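Local coordinates for protein desulfoferrodoxin (rbo) (Treponema pallidum subsp. pallidum str. Nichols, PDB 1Y07) that probably reduces superoxide to hydrogen peroxide at a mononuclear iron centre, as a class III superoxide reductase, at residues B[50-55]-B[115-120]. Residues are numbered along the deposited sequence; the frame is centred on the assembly and turned at random.
Sequences HIPVVE and AYEFCN. With FE (Fe (III) ion), chain H.
H50 and C119 meet at the iron of the superoxide reductase centre, at one end of the immunoglobulin-like beta sandwich. H50 NE2 binds the iron at 2.3 Å and C119 SG at 2.1 Å; H70, H76 and H122 complete the site of four histidines and one cysteine. The thiolate sulfur lies at the edge of the H50 ring, not over a face, and with chi1 163° it sits anti to its own backbone N, reaching out past the strand end to the metal. The second ring nitrogen, ND1, is hydrogen-bonded to A46 O; with the iron on NE2 this fixes the ring's rotation, and W125 stacks on the ring.

The polar part of the contact is buried. E117 points at the 50-55 segment, its chain bent at chi2, and brings OE1 to 2.6 Å from H50 O; two oxygens this close suggest that the carboxyl group is protonated. The same OE1 stands in the plane of the H50 ring, at its edge, the carboxyl and imidazole planes 19° apart.

Farther from the iron the contact turns apolar, and strands 52-55 and 115-119 run roughly antiparallel, their N-to-C directions 140° apart, facing each other from different sheets. P52 lays CG against the A115 carbonyl, 3.6 Å from its O, while V54 CG2 touches A115 CB at 3.7 Å.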
# COMPACT_ATOMS: atom_id res chain seq x y z
N HIS B 50 9.20 17.09 -10.49
CA HIS B 50 8.37 16.40 -9.48
C HIS B 50 7.19 15.56 -9.97
O HIS B 50 6.83 14.61 -9.28
CB HIS B 50 7.88 17.35 -8.35
CG HIS B 50 8.98 17.82 -7.45
ND1 HIS B 50 9.68 18.99 -7.68
CD2 HIS B 50 9.53 17.26 -6.34
CE1 HIS B 50 10.62 19.12 -6.75
NE2 HIS B 50 10.58 18.05 -5.96
N ILE B 51 6.59 15.88 -11.13
CA ILE B 51 5.50 15.04 -11.64
C ILE B 51 6.00 13.67 -12.14
O ILE B 51 6.85 13.63 -13.03
CB ILE B 51 4.69 15.75 -12.75
CG1 ILE B 51 3.94 16.93 -12.15
CG2 ILE B 51 3.76 14.76 -13.47
CD1 ILE B 51 3.11 17.60 -13.09
N PRO B 52 5.45 12.57 -11.62
CA PRO B 52 5.84 11.22 -12.04
C PRO B 52 5.43 10.95 -13.49
O PRO B 52 4.31 11.30 -13.91
CB PRO B 52 5.12 10.28 -11.03
CG PRO B 52 4.15 11.06 -10.37
CD PRO B 52 4.40 12.51 -10.60
N VAL B 53 6.39 10.42 -14.26
CA VAL B 53 6.16 9.95 -15.60
C VAL B 53 6.01 8.44 -15.55
O VAL B 53 6.88 7.77 -15.02
CB VAL B 53 7.36 10.35 -16.55
CG1 VAL B 53 7.32 9.59 -17.89
CG2 VAL B 53 7.38 11.86 -16.79
N VAL B 54 4.93 7.93 -16.13
CA VAL B 54 4.60 6.51 -16.13
C VAL B 54 4.86 5.90 -17.51
O VAL B 54 4.48 6.46 -18.52
CB VAL B 54 3.11 6.28 -15.65
CG1 VAL B 54 2.75 4.82 -15.62
CG2 VAL B 54 2.90 6.93 -14.27
N GLU B 55 5.55 4.76 -17.54
CA GLU B 55 5.93 4.09 -18.78
C GLU B 55 5.64 2.61 -18.62
O GLU B 55 6.31 1.93 -17.85
CB GLU B 55 7.41 4.29 -19.07
CG GLU B 55 7.81 5.72 -19.38
CD GLU B 55 9.27 5.86 -19.72
OE1 GLU B 55 10.06 4.89 -19.53
OE2 GLU B 55 9.64 6.97 -20.19
N ALA B 115 0.07 7.43 -10.49
CA ALA B 115 1.29 7.35 -9.72
C ALA B 115 1.42 8.58 -8.86
O ALA B 115 0.99 9.65 -9.28
CB ALA B 115 2.50 7.20 -10.62
N TYR B 116 2.06 8.43 -7.70
CA TYR B 116 2.27 9.47 -6.68
C TYR B 116 3.70 9.34 -6.20
O TYR B 116 4.17 8.26 -6.05
CB TYR B 116 1.32 9.33 -5.48
CG TYR B 116 -0.14 9.14 -5.86
CD1 TYR B 116 -0.59 7.90 -6.28
CD2 TYR B 116 -1.04 10.21 -5.84
CE1 TYR B 116 -1.92 7.69 -6.64
CE2 TYR B 116 -2.38 10.00 -6.18
CZ TYR B 116 -2.79 8.74 -6.60
OH TYR B 116 -4.09 8.47 -7.01
N GLU B 117 4.41 10.47 -6.03
CA GLU B 117 5.80 10.46 -5.50
C GLU B 117 5.91 11.48 -4.40
O GLU B 117 5.26 12.52 -4.45
CB GLU B 117 6.84 10.73 -6.59
CG GLU B 117 6.82 12.13 -7.17
CD GLU B 117 7.64 13.17 -6.39
OE1 GLU B 117 7.67 14.35 -6.81
OE2 GLU B 117 8.23 12.87 -5.36
N PHE B 118 6.69 11.17 -3.37
CA PHE B 118 6.97 12.10 -2.29
C PHE B 118 8.43 12.58 -2.29
O PHE B 118 9.35 11.77 -2.18
CB PHE B 118 6.69 11.42 -0.92
CG PHE B 118 6.99 12.32 0.28
CD1 PHE B 118 6.25 13.46 0.51
CD2 PHE B 118 8.02 12.01 1.16
CE1 PHE B 118 6.54 14.28 1.58
CE2 PHE B 118 8.30 12.84 2.25
CZ PHE B 118 7.57 13.96 2.45
N CYS B 119 8.60 13.90 -2.39
CA CYS B 119 9.91 14.52 -2.21
C CYS B 119 10.02 15.04 -0.76
O CYS B 119 9.09 15.62 -0.21
CB CYS B 119 10.09 15.64 -3.21
SG CYS B 119 11.44 16.79 -2.77
N ASN B 120 11.15 14.82 -0.13
CA ASN B 120 11.28 15.13 1.29
C ASN B 120 11.19 16.63 1.54
O ASN B 120 10.77 17.07 2.61
CB ASN B 120 12.58 14.55 1.85
CG ASN B 120 13.77 15.44 1.61
OD1 ASN B 120 14.18 15.66 0.46
ND2 ASN B 120 14.34 15.93 2.70
FE FE H . 12.14 18.08 -4.32